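Local coordinates for cutm, flavoprotein of carbon monoxide dehydrogenase (Hydrogenophaga pseudoflava, PDB 1FFV) that binds FAD as the flavoprotein of carbon monoxide dehydrogenase and probably passes electrons from CO oxidation to an acceptor, at residues Gly15-Leu20 with His50-Asn55; Lys29-Ala32 with Ser36-Pro39; Gly114-Gly119 with Asp150-Gly155. All coordinates share one frame; numbering follows the deposited sequence.

Contact 1: Gly15-Leu20 with His50-Asn55; sequences GEAVAL and HLIDIN. With FAD (flavin-adenine dinucleotide), chain J.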
loop_
_atom_site.group_PDB
_atom_site.type_symbol
_atom_site.label_atom_id
_atom_site.label_comp_id
_atom_site.label_asym_id
_atom_site.label_seq_id
_atom_site.Cartn_x
_atom_site.Cartn_y
_atom_site.Cartn_z
ATOM N N GLY C 15 -7.287 -43.805 31.879
ATOM C CA GLY C 15 -8.531 -43.910 32.622
ATOM C C GLY C 15 -9.470 -42.760 32.337
ATOM O O GLY C 15 -10.668 -42.967 32.142
ATOM N N GLU C 16 -8.924 -41.545 32.313
ATOM C CA GLU C 16 -9.711 -40.351 32.026
ATOM C C GLU C 16 -10.234 -40.412 30.603
ATOM O O GLU C 16 -11.397 -40.095 30.347
ATOM C CB GLU C 16 -8.865 -39.100 32.209
ATOM C CG GLU C 16 -8.498 -38.801 33.646
ATOM C CD GLU C 16 -7.537 -37.640 33.757
ATOM O OE1 GLU C 16 -7.821 -36.572 33.155
ATOM O OE2 GLU C 16 -6.489 -37.804 34.425
ATOM N N ALA C 17 -9.369 -40.838 29.683
ATOM C CA ALA C 17 -9.739 -40.963 28.276
ATOM C C ALA C 17 -10.928 -41.915 28.127
ATOM O O ALA C 17 -11.907 -41.603 27.439
ATOM C CB ALA C 17 -8.555 -41.461 27.466
ATOM N N VAL C 18 -10.849 -43.052 28.818
ATOM C CA VAL C 18 -11.903 -44.062 28.797
ATOM C C VAL C 18 -13.203 -43.505 29.384
ATOM O O VAL C 18 -14.286 -43.756 28.855
ATOM C CB VAL C 18 -11.468 -45.329 29.576
ATOM C CG1 VAL C 18 -12.644 -46.288 29.754
ATOM C CG2 VAL C 18 -10.327 -46.023 28.840
ATOM N N ALA C 19 -13.089 -42.743 30.467
ATOM C CA ALA C 19 -14.255 -42.143 31.108
ATOM C C ALA C 19 -14.970 -41.218 30.123
ATOM O O ALA C 19 -16.190 -41.302 29.962
ATOM C CB ALA C 19 -13.832 -41.364 32.358
ATOM N N LEU C 20 -14.203 -40.346 29.461
ATOM C CA LEU C 20 -14.746 -39.405 28.478
ATOM C C LEU C 20 -15.444 -40.131 27.331
ATOM O O LEU C 20 -16.502 -39.694 26.869
ATOM C CB LEU C 20 -13.642 -38.502 27.927
ATOM C CG LEU C 20 -13.091 -37.425 28.860
ATOM C CD1 LEU C 20 -11.847 -36.827 28.251
ATOM C CD2 LEU C 20 -14.141 -36.340 29.101
ATOM N N HIS C 50 -16.957 -34.374 19.440
ATOM C CA HIS C 50 -15.940 -34.327 20.483
ATOM C C HIS C 50 -14.666 -35.061 20.073
ATOM O O HIS C 50 -14.722 -36.177 19.551
ATOM C CB HIS C 50 -16.463 -34.972 21.775
ATOM C CG HIS C 50 -17.568 -34.210 22.434
ATOM N ND1 HIS C 50 -17.341 -33.291 23.436
ATOM C CD2 HIS C 50 -18.908 -34.237 22.242
ATOM C CE1 HIS C 50 -18.496 -32.785 23.833
ATOM N NE2 HIS C 50 -19.462 -33.342 23.125
ATOM N N LEU C 51 -13.522 -34.424 20.298
ATOM C CA LEU C 51 -12.241 -35.047 19.999
ATOM C C LEU C 51 -11.479 -35.200 21.303
ATOM O O LEU C 51 -11.278 -34.230 22.039
ATOM C CB LEU C 51 -11.417 -34.222 19.007
ATOM C CG LEU C 51 -11.839 -34.278 17.539
ATOM C CD1 LEU C 51 -10.784 -33.597 16.678
ATOM C CD2 LEU C 51 -12.018 -35.730 17.115
ATOM N N ILE C 52 -11.120 -36.438 21.618
ATOM C CA ILE C 52 -10.378 -36.716 22.835
ATOM C C ILE C 52 -8.927 -36.934 22.459
ATOM O O ILE C 52 -8.555 -37.988 21.939
ATOM C CB ILE C 52 -10.920 -37.958 23.560
ATOM C CG1 ILE C 52 -12.388 -37.748 23.911
ATOM C CG2 ILE C 52 -10.098 -38.237 24.822
ATOM C CD1 ILE C 52 -13.089 -39.023 24.265
ATOM N N ASP C 53 -8.122 -35.913 22.707
ATOM C CA ASP C 53 -6.700 -35.946 22.405
ATOM C C ASP C 53 -5.954 -36.813 23.420
ATOM O O ASP C 53 -5.969 -36.543 24.626
ATOM C CB ASP C 53 -6.147 -34.514 22.413
ATOM C CG ASP C 53 -4.748 -34.407 21.829
ATOM O OD1 ASP C 53 -4.043 -35.430 21.685
ATOM O OD2 ASP C 53 -4.350 -33.272 21.510
ATOM N N ILE C 54 -5.305 -37.860 22.924
ATOM C CA ILE C 54 -4.542 -38.748 23.789
ATOM C C ILE C 54 -3.022 -38.548 23.669
ATOM O O ILE C 54 -2.255 -39.418 24.071
ATOM C CB ILE C 54 -4.923 -40.232 23.552
ATOM C CG1 ILE C 54 -4.759 -40.600 22.073
ATOM C CG2 ILE C 54 -6.358 -40.481 24.010
ATOM C CD1 ILE C 54 -5.044 -42.054 21.756
ATOM N N ASN C 55 -2.596 -37.385 23.164
ATOM C CA ASN C 55 -1.167 -37.057 23.006
ATOM C C ASN C 55 -0.465 -36.609 24.283
ATOM O O ASN C 55 0.757 -36.448 24.288
ATOM C CB ASN C 55 -0.949 -35.948 21.963
ATOM C CG ASN C 55 -1.003 -36.451 20.541
ATOM O OD1 ASN C 55 -2.054 -36.373 19.901
ATOM N ND2 ASN C 55 0.120 -36.947 20.029
HETATM P PA FAD J . -5.489 -40.670 13.869
HETATM O O1A FAD J . -5.982 -40.098 15.134
HETATM O O2A FAD J . -5.464 -39.898 12.755
HETATM O O5B FAD J . -6.428 -41.808 13.641
HETATM C C5B FAD J . -6.601 -42.804 14.628
HETATM C C4B FAD J . -7.898 -43.542 14.323
HETATM O O4B FAD J . -7.849 -44.689 15.226
HETATM C C3B FAD J . -9.171 -42.876 14.774
HETATM O O3B FAD J . -10.347 -43.490 14.388
HETATM C C2B FAD J . -8.888 -42.805 16.258
HETATM O O2B FAD J . -10.034 -42.463 16.961
HETATM C C1B FAD J . -8.408 -44.196 16.530
HETATM N N9A FAD J . -7.272 -44.332 17.425
HETATM C C8A FAD J . -6.055 -43.706 17.336
HETATM N N7A FAD J . -5.224 -44.052 18.316
HETATM C C5A FAD J . -5.940 -44.939 19.079
HETATM C C6A FAD J . -5.589 -45.683 20.280
HETATM N N6A FAD J . -4.436 -45.606 20.886
HETATM N N1A FAD J . -6.586 -46.483 20.755
HETATM C C2A FAD J . -7.794 -46.594 20.158
HETATM N N3A FAD J . -8.199 -45.960 19.060
HETATM C C4A FAD J . -7.232 -45.144 18.547
HETATM N N1 FAD J . -0.241 -44.920 6.476
HETATM C C2 FAD J . 0.332 -46.033 6.043
HETATM O O2 FAD J . 0.262 -47.043 6.660
HETATM N N3 FAD J . 1.059 -46.096 4.829
HETATM C C4 FAD J . 1.209 -44.996 4.029
HETATM O O4 FAD J . 1.843 -45.089 2.998
HETATM C C4X FAD J . 0.582 -43.766 4.485
HETATM N N5 FAD J . 0.693 -42.661 3.745
HETATM C C5X FAD J . 0.092 -41.535 4.213
HETATM C C6 FAD J . 0.215 -40.388 3.428
HETATM C C7 FAD J . -0.347 -39.210 3.802
HETATM C C7M FAD J . -0.199 -37.987 2.928
HETATM C C8 FAD J . -1.085 -39.119 5.034
HETATM C C8M FAD J . -1.722 -37.822 5.472
HETATM C C9 FAD J . -1.216 -40.261 5.840
HETATM C C9A FAD J . -0.633 -41.455 5.436
HETATM N N10 FAD J . -0.731 -42.652 6.203
HETATM C C10 FAD J . -0.147 -43.779 5.754
HETATM C "C1'" FAD J . -1.461 -42.617 7.513
HETATM C "C2'" FAD J . -0.753 -42.476 8.940
HETATM O "O2'" FAD J . 0.103 -43.490 8.488
HETATM C "C3'" FAD J . -2.175 -42.596 9.454
HETATM O "O3'" FAD J . -1.471 -41.427 9.933
HETATM C "C4'" FAD J . -2.457 -42.756 10.932
HETATM O "O4'" FAD J . -3.121 -43.764 10.102
HETATM C "C5'" FAD J . -3.833 -42.788 11.608
HETATM O "O5'" FAD J . -2.704 -42.750 12.756
HETATM P P FAD J . -2.738 -41.509 13.651
HETATM O O1P FAD J . -1.671 -41.803 14.731
HETATM O O2P FAD J . -2.511 -40.322 12.975
HETATM O O3P FAD J . -4.101 -41.394 14.196
#

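Contact 2: Lys29-Ala32 with Ser36-Pro39; sequences KLLA and SLLP. With FAD (flavin-adenine dinucleotide), chain J.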
loop_
_atom_site.group_PDB
_atom_site.type_symbol
_atom_site.label_atom_id
_atom_site.label_comp_id
_atom_site.label_asym_id
_atom_site.label_seq_id
_atom_site.Cartn_x
_atom_site.Cartn_y
_atom_site.Cartn_z
ATOM N N LYS C 29 -14.452 -39.020 19.489
ATOM C CA LYS C 29 -13.447 -39.778 18.751
ATOM C C LYS C 29 -12.057 -39.489 19.306
ATOM O O LYS C 29 -11.718 -38.338 19.585
ATOM C CB LYS C 29 -13.503 -39.415 17.260
ATOM C CG LYS C 29 -14.096 -40.495 16.371
ATOM C CD LYS C 29 -13.187 -41.700 16.383
ATOM C CE LYS C 29 -13.667 -42.794 15.474
ATOM N NZ LYS C 29 -12.711 -43.919 15.573
ATOM N N LEU C 30 -11.265 -40.539 19.495
ATOM C CA LEU C 30 -9.907 -40.386 20.014
ATOM C C LEU C 30 -9.021 -39.731 18.961
ATOM O O LEU C 30 -9.051 -40.113 17.786
ATOM C CB LEU C 30 -9.330 -41.750 20.394
ATOM C CG LEU C 30 -10.013 -42.506 21.533
ATOM C CD1 LEU C 30 -9.442 -43.908 21.656
ATOM C CD2 LEU C 30 -9.829 -41.737 22.830
ATOM N N LEU C 31 -8.259 -38.723 19.373
ATOM C CA LEU C 31 -7.358 -38.024 18.467
ATOM C C LEU C 31 -5.932 -38.452 18.800
ATOM O O LEU C 31 -5.441 -38.189 19.906
ATOM C CB LEU C 31 -7.466 -36.509 18.673
ATOM C CG LEU C 31 -7.153 -35.512 17.546
ATOM C CD1 LEU C 31 -6.790 -34.164 18.164
ATOM C CD2 LEU C 31 -6.026 -35.991 16.651
ATOM N N ALA C 32 -5.277 -39.139 17.866
ATOM C CA ALA C 32 -3.892 -39.556 18.078
ATOM C C ALA C 32 -3.024 -38.629 17.221
ATOM O O ALA C 32 -3.064 -37.410 17.405
ATOM C CB ALA C 32 -3.708 -41.015 17.692
ATOM N N SER C 36 -5.013 -39.136 9.879
ATOM C CA SER C 36 -6.036 -39.892 9.162
ATOM C C SER C 36 -7.361 -39.244 9.550
ATOM O O SER C 36 -8.185 -38.940 8.688
ATOM C CB SER C 36 -6.035 -41.368 9.547
ATOM O OG SER C 36 -5.188 -42.111 8.689
ATOM N N LEU C 37 -7.502 -38.945 10.844
ATOM C CA LEU C 37 -8.713 -38.332 11.388
ATOM C C LEU C 37 -8.923 -36.885 10.969
ATOM O O LEU C 37 -10.022 -36.519 10.539
ATOM C CB LEU C 37 -8.744 -38.435 12.912
ATOM C CG LEU C 37 -9.972 -37.765 13.557
ATOM C CD1 LEU C 37 -11.267 -38.437 13.087
ATOM C CD2 LEU C 37 -9.857 -37.829 15.082
ATOM N N LEU C 38 -7.896 -36.050 11.112
ATOM C CA LEU C 38 -8.044 -34.651 10.708
ATOM C C LEU C 38 -8.352 -34.552 9.211
ATOM O O LEU C 38 -9.237 -33.786 8.812
ATOM C CB LEU C 38 -6.839 -33.812 11.124
ATOM C CG LEU C 38 -6.703 -33.704 12.647
ATOM C CD1 LEU C 38 -5.495 -32.851 13.001
ATOM C CD2 LEU C 38 -7.980 -33.110 13.258
ATOM N N PRO C 39 -7.639 -35.330 8.365
ATOM C CA PRO C 39 -7.903 -35.293 6.924
ATOM C C PRO C 39 -9.370 -35.623 6.602
ATOM O O PRO C 39 -9.987 -34.939 5.782
ATOM C CB PRO C 39 -6.957 -36.362 6.384
ATOM C CG PRO C 39 -5.761 -36.188 7.254
ATOM C CD PRO C 39 -6.386 -36.064 8.634
HETATM P PA FAD J . -5.489 -40.670 13.869
HETATM O O1A FAD J . -5.982 -40.098 15.134
HETATM O O2A FAD J . -5.464 -39.898 12.755
HETATM O O5B FAD J . -6.428 -41.808 13.641
HETATM C C5B FAD J . -6.601 -42.804 14.628
HETATM C C4B FAD J . -7.898 -43.542 14.323
HETATM O O4B FAD J . -7.849 -44.689 15.226
HETATM C C3B FAD J . -9.171 -42.876 14.774
HETATM O O3B FAD J . -10.347 -43.490 14.388
HETATM C C2B FAD J . -8.888 -42.805 16.258
HETATM O O2B FAD J . -10.034 -42.463 16.961
HETATM C C1B FAD J . -8.408 -44.196 16.530
HETATM N N9A FAD J . -7.272 -44.332 17.425
HETATM C C8A FAD J . -6.055 -43.706 17.336
HETATM N N7A FAD J . -5.224 -44.052 18.316
HETATM C C5A FAD J . -5.940 -44.939 19.079
HETATM C C6A FAD J . -5.589 -45.683 20.280
HETATM N N6A FAD J . -4.436 -45.606 20.886
HETATM N N1A FAD J . -6.586 -46.483 20.755
HETATM C C2A FAD J . -7.794 -46.594 20.158
HETATM N N3A FAD J . -8.199 -45.960 19.060
HETATM C C4A FAD J . -7.232 -45.144 18.547
HETATM N N1 FAD J . -0.241 -44.920 6.476
HETATM C C2 FAD J . 0.332 -46.033 6.043
HETATM O O2 FAD J . 0.262 -47.043 6.660
HETATM N N3 FAD J . 1.059 -46.096 4.829
HETATM C C4 FAD J . 1.209 -44.996 4.029
HETATM O O4 FAD J . 1.843 -45.089 2.998
HETATM C C4X FAD J . 0.582 -43.766 4.485
HETATM N N5 FAD J . 0.693 -42.661 3.745
HETATM C C5X FAD J . 0.092 -41.535 4.213
HETATM C C6 FAD J . 0.215 -40.388 3.428
HETATM C C7 FAD J . -0.347 -39.210 3.802
HETATM C C7M FAD J . -0.199 -37.987 2.928
HETATM C C8 FAD J . -1.085 -39.119 5.034
HETATM C C8M FAD J . -1.722 -37.822 5.472
HETATM C C9 FAD J . -1.216 -40.261 5.840
HETATM C C9A FAD J . -0.633 -41.455 5.436
HETATM N N10 FAD J . -0.731 -42.652 6.203
HETATM C C10 FAD J . -0.147 -43.779 5.754
HETATM C "C1'" FAD J . -1.461 -42.617 7.513
HETATM C "C2'" FAD J . -0.753 -42.476 8.940
HETATM O "O2'" FAD J . 0.103 -43.490 8.488
HETATM C "C3'" FAD J . -2.175 -42.596 9.454
HETATM O "O3'" FAD J . -1.471 -41.427 9.933
HETATM C "C4'" FAD J . -2.457 -42.756 10.932
HETATM O "O4'" FAD J . -3.121 -43.764 10.102
HETATM C "C5'" FAD J . -3.833 -42.788 11.608
HETATM O "O5'" FAD J . -2.704 -42.750 12.756
HETATM P P FAD J . -2.738 -41.509 13.651
HETATM O O1P FAD J . -1.671 -41.803 14.731
HETATM O O2P FAD J . -2.511 -40.322 12.975
HETATM O O3P FAD J . -4.101 -41.394 14.196
#

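Contact 3: Gly114-Gly119 with Asp150-Gly155; sequences GDIAHG and DGFFLG. Unlike the reference sequence in segment 114-119: Gly119 (reference Asn). With FAD (flavin-adenine dinucleotide), chain J.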
loop_
_atom_site.group_PDB
_atom_site.type_symbol
_atom_site.label_atom_id
_atom_site.label_comp_id
_atom_site.label_asym_id
_atom_site.label_seq_id
_atom_site.Cartn_x
_atom_site.Cartn_y
_atom_site.Cartn_z
ATOM N N GLY C 114 -2.381 -45.630 15.893
ATOM C CA GLY C 114 -3.407 -45.027 15.058
ATOM C C GLY C 114 -3.481 -45.695 13.694
ATOM O O GLY C 114 -4.559 -45.863 13.112
ATOM N N ASP C 115 -2.319 -46.094 13.187
ATOM C CA ASP C 115 -2.231 -46.753 11.890
ATOM C C ASP C 115 -2.976 -48.079 11.963
ATOM O O ASP C 115 -3.617 -48.494 11.000
ATOM C CB ASP C 115 -0.757 -46.991 11.512
ATOM C CG ASP C 115 -0.576 -47.341 10.042
ATOM O OD1 ASP C 115 -0.767 -48.525 9.678
ATOM O OD2 ASP C 115 -0.235 -46.428 9.254
ATOM N N ILE C 116 -2.885 -48.746 13.110
ATOM C CA ILE C 116 -3.565 -50.021 13.297
ATOM C C ILE C 116 -5.048 -49.806 13.609
ATOM O O ILE C 116 -5.912 -50.382 12.961
ATOM C CB ILE C 116 -2.868 -50.875 14.400
ATOM C CG1 ILE C 116 -1.454 -51.258 13.936
ATOM C CG2 ILE C 116 -3.669 -52.139 14.686
ATOM C CD1 ILE C 116 -0.603 -51.939 14.983
ATOM N N ALA C 117 -5.342 -48.927 14.554
ATOM C CA ALA C 117 -6.727 -48.651 14.938
ATOM C C ALA C 117 -7.630 -48.155 13.799
ATOM O O ALA C 117 -8.831 -48.443 13.780
ATOM C CB ALA C 117 -6.753 -47.667 16.100
ATOM N N HIS C 118 -7.048 -47.414 12.859
ATOM C CA HIS C 118 -7.782 -46.865 11.719
ATOM C C HIS C 118 -8.427 -47.992 10.880
ATOM O O HIS C 118 -9.507 -47.817 10.314
ATOM C CB HIS C 118 -6.838 -45.988 10.884
ATOM C CG HIS C 118 -7.520 -45.197 9.809
ATOM N ND1 HIS C 118 -8.679 -44.483 10.026
ATOM C CD2 HIS C 118 -7.200 -45.007 8.506
ATOM C CE1 HIS C 118 -9.044 -43.888 8.902
ATOM N NE2 HIS C 118 -8.163 -44.190 7.965
ATOM N N GLY C 119 -7.773 -49.151 10.830
ATOM C CA GLY C 119 -8.318 -50.296 10.109
ATOM C C GLY C 119 -8.446 -50.170 8.605
ATOM O O GLY C 119 -9.251 -50.855 7.980
ATOM N N ASP C 150 -3.599 -60.992 14.338
ATOM C CA ASP C 150 -4.246 -61.959 13.455
ATOM C C ASP C 150 -5.641 -62.265 13.999
ATOM O O ASP C 150 -5.836 -63.213 14.747
ATOM C CB ASP C 150 -3.406 -63.238 13.374
ATOM C CG ASP C 150 -4.056 -64.315 12.528
ATOM O OD1 ASP C 150 -4.645 -63.978 11.484
ATOM O OD2 ASP C 150 -3.977 -65.506 12.901
ATOM N N GLY C 151 -6.597 -61.419 13.652
ATOM C CA GLY C 151 -7.958 -61.595 14.127
ATOM C C GLY C 151 -8.557 -60.269 14.559
ATOM O O GLY C 151 -9.762 -60.176 14.814
ATOM N N PHE C 152 -7.713 -59.237 14.592
ATOM C CA PHE C 152 -8.100 -57.887 14.994
ATOM C C PHE C 152 -8.839 -57.097 13.908
ATOM O O PHE C 152 -9.658 -56.227 14.211
ATOM C CB PHE C 152 -6.847 -57.109 15.397
ATOM C CG PHE C 152 -7.126 -55.754 15.984
ATOM C CD1 PHE C 152 -7.643 -55.629 17.274
ATOM C CD2 PHE C 152 -6.838 -54.597 15.264
ATOM C CE1 PHE C 152 -7.867 -54.365 17.837
ATOM C CE2 PHE C 152 -7.058 -53.332 15.818
ATOM C CZ PHE C 152 -7.570 -53.217 17.102
ATOM N N PHE C 153 -8.542 -57.406 12.649
ATOM C CA PHE C 153 -9.124 -56.701 11.518
ATOM C C PHE C 153 -10.370 -57.389 10.976
ATOM O O PHE C 153 -10.300 -58.488 10.421
ATOM C CB PHE C 153 -8.032 -56.507 10.464
ATOM C CG PHE C 153 -6.761 -55.919 11.036
ATOM C CD1 PHE C 153 -6.699 -54.569 11.389
ATOM C CD2 PHE C 153 -5.649 -56.729 11.290
ATOM C CE1 PHE C 153 -5.550 -54.033 11.992
ATOM C CE2 PHE C 153 -4.492 -56.207 11.892
ATOM C CZ PHE C 153 -4.444 -54.858 12.246
ATOM N N LEU C 154 -11.513 -56.729 11.167
ATOM C CA LEU C 154 -12.822 -57.255 10.770
ATOM C C LEU C 154 -13.348 -56.780 9.425
ATOM O O LEU C 154 -14.022 -57.529 8.709
ATOM C CB LEU C 154 -13.858 -56.923 11.843
ATOM C CG LEU C 154 -13.560 -57.375 13.276
ATOM C CD1 LEU C 154 -14.821 -57.161 14.099
ATOM C CD2 LEU C 154 -13.127 -58.849 13.332
ATOM N N GLY C 155 -13.080 -55.519 9.112
ATOM C CA GLY C 155 -13.526 -54.953 7.854
ATOM C C GLY C 155 -12.828 -53.636 7.610
ATOM O O GLY C 155 -11.954 -53.240 8.385
HETATM P PA FAD J . -5.489 -40.670 13.869
HETATM O O1A FAD J . -5.982 -40.098 15.134
HETATM O O2A FAD J . -5.464 -39.898 12.755
HETATM O O5B FAD J . -6.428 -41.808 13.641
HETATM C C5B FAD J . -6.601 -42.804 14.628
HETATM C C4B FAD J . -7.898 -43.542 14.323
HETATM O O4B FAD J . -7.849 -44.689 15.226
HETATM C C3B FAD J . -9.171 -42.876 14.774
HETATM O O3B FAD J . -10.347 -43.490 14.388
HETATM C C2B FAD J . -8.888 -42.805 16.258
HETATM O O2B FAD J . -10.034 -42.463 16.961
HETATM C C1B FAD J . -8.408 -44.196 16.530
HETATM N N9A FAD J . -7.272 -44.332 17.425
HETATM C C8A FAD J . -6.055 -43.706 17.336
HETATM N N7A FAD J . -5.224 -44.052 18.316
HETATM C C5A FAD J . -5.940 -44.939 19.079
HETATM C C6A FAD J . -5.589 -45.683 20.280
HETATM N N6A FAD J . -4.436 -45.606 20.886
HETATM N N1A FAD J . -6.586 -46.483 20.755
HETATM C C2A FAD J . -7.794 -46.594 20.158
HETATM N N3A FAD J . -8.199 -45.960 19.060
HETATM C C4A FAD J . -7.232 -45.144 18.547
HETATM N N1 FAD J . -0.241 -44.920 6.476
HETATM C C2 FAD J . 0.332 -46.033 6.043
HETATM O O2 FAD J . 0.262 -47.043 6.660
HETATM N N3 FAD J . 1.059 -46.096 4.829
HETATM C C4 FAD J . 1.209 -44.996 4.029
HETATM O O4 FAD J . 1.843 -45.089 2.998
HETATM C C4X FAD J . 0.582 -43.766 4.485
HETATM N N5 FAD J . 0.693 -42.661 3.745
HETATM C C5X FAD J . 0.092 -41.535 4.213
HETATM C C6 FAD J . 0.215 -40.388 3.428
HETATM C C7 FAD J . -0.347 -39.210 3.802
HETATM C C7M FAD J . -0.199 -37.987 2.928
HETATM C C8 FAD J . -1.085 -39.119 5.034
HETATM C C8M FAD J . -1.722 -37.822 5.472
HETATM C C9 FAD J . -1.216 -40.261 5.840
HETATM C C9A FAD J . -0.633 -41.455 5.436
HETATM N N10 FAD J . -0.731 -42.652 6.203
HETATM C C10 FAD J . -0.147 -43.779 5.754
HETATM C "C1'" FAD J . -1.461 -42.617 7.513
HETATM C "C2'" FAD J . -0.753 -42.476 8.940
HETATM O "O2'" FAD J . 0.103 -43.490 8.488
HETATM C "C3'" FAD J . -2.175 -42.596 9.454
HETATM O "O3'" FAD J . -1.471 -41.427 9.933
HETATM C "C4'" FAD J . -2.457 -42.756 10.932
HETATM O "O4'" FAD J . -3.121 -43.764 10.102
HETATM C "C5'" FAD J . -3.833 -42.788 11.608
HETATM O "O5'" FAD J . -2.704 -42.750 12.756
HETATM P P FAD J . -2.738 -41.509 13.651
HETATM O O1P FAD J . -1.671 -41.803 14.731
HETATM O O2P FAD J . -2.511 -40.322 12.975
HETATM O O3P FAD J . -4.101 -41.394 14.196
#

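Contact 1: Gly15-Leu20 with His50-Asn55
Ile52 packs against Ala17 and Leu20, on one side of the helix. At its CB the side chain forks. The short branch, CG2, is held anti to the backbone N (CG1 at chi1 -59°) and ends between the two helical residues, 4.1 Å from Leu20 CD1 and 4.4 Å from Ala17 CB. The long branch runs on extended through CG1 (chi2 164°) to CD1, the tip that comes nearest: it lies 3.7 Å from Leu20 CB and also approaches the helix backbone at Leu20 C and Ala17 O. Ile52 thus meets the root of Leu20 with one branch and a methyl of it with the other, the two side chains crossing at a slant.

Two residues further on, Ile54 bridges helix and cofactor. Its CG2 rests 4.2 Å from Ala17 CB, while CD1, on the other branch, reaches 3.7 Å from N6A of the FAD adenine. Asp53, between Ile52 and Ile54 in the sequence, forms an Asx turn: its OD1 accepts from Asn55 N at 2.8 Å from above the carboxylate plane, and its OD2 is taken up by Tyr8 OH.

No hydrogen bond crosses the contact; it is an apolar seam in which helix 14-24 covers the parallel sheet of strands 7-9, 50-53 and 28-31, the alpha/beta layer of the FAD-binding domain.

Contact 2: Lys29-Ala32 with Ser36-Pro39
Leu30, whose carbonyl meets Leu37 across the contact, lays its CD1 over one face of the FAD adenine, 3.5 Å from C2A, beside Ile54 on the same side. Ala117 covers the opposite face, and the methyl of Ala32 approaches the ring at N7A. Away from the adenine, the two segments touch through one branch of Leu37. With CG anti to the backbone N (chi1 178°), its CD2 reaches back to the strand, 3.6 Å from Leu30 O and 4.3 Å from Leu31 CG. This small buried contact, a methyl against a carbonyl oxygen and a neighbouring side chain, joins strand 28-31 to helix 37-42.

No hydrogen bond joins the two segments; their polar groups turn to the cofactor. The ribose is gripped from the strand: Lys29, bent at its second torsion, brings NZ 2.7 Å from O3B with a weak bond to O2B, and O2B itself donates to Leu30 O at 2.7 Å. The adenosine phosphate is bound by backbone amides from both segments. Ala32 N donates to O1A at 3.0 Å, whereas O2A receives Ser36 N at 3.0 Å and, more nearly straight (168°), Leu37 N, likewise at 3.0 Å.

Because Ser36 stands at the N-cap and Leu37 opens the helix, the phosphate sits at the helix's amino end. Its negative charge is thus met by backbone N-H groups and probably eased by the helix dipole, a recognition largely independent of side-chain identity.

Contact 3: Gly114-Gly119 with Asp150-Gly155
Ile116 drives its CG2 methyl against two aromatic rings, and this is the tight part of the contact. The methyl lies 3.7 Å from Phe153 CZ, at that ring's edge, and 3.8 Å from Phe152 CE2. The rings also brace each other: Phe152 CD2 stands over the rim of one Phe153 face, while Phe153 CE1 lies in the plane of Phe152 at its edge. Turning CG anti to the backbone N (chi1 -173°) sends Phe152 toward the helix.

The other end is looser, though buried, with backbone alone. Gly119, where the reference sequence has asparagine, leaves the helix at positive phi and faces Gly155 with carbonyl oxygens 3.6 Å apart. The more open side is at Phe153, which is partly exposed.

On the helix flank turned to the cofactor, Asp115 OD2 accepts from FAD O2' at 3.1 Å, while OD1 takes His125 N, which fixes the carboxylate's rotation. An alanine here removes the carboxylate and is likely to leave O2' and the His125 amide without their acceptor. Gly114 has to be small, since a CB would run into FAD O1P.

Helix 112-117 thus lies between an aromatic cluster, joined edge-to-face by Phe136, and the FAD, as part of the cofactor cleft of the FAD-binding domain.

How the contacts relate
All three contacts are buried and border one FAD site, yet their places differ. Contact 1 lies farthest out, its centre about 23 Å from that of the chain, and like contact 2 comes within reach of another protein chain; contact 3, about 7 Å from the chain's centre, is touched by none. Contacts 1 and 2 share a parallel sheet through neighbouring strands 50-53 and 28-31, and contact 2 is nested in the chain loop closed by contact 1. Contact 1 is wholly apolar across its seam and only brushes the adenine; contact 2 grips ribose and phosphate with polar groups; contact 3 combines an aromatic cluster with an acid at the flavin end. It meets contact 2 where Ser36 packs on His118.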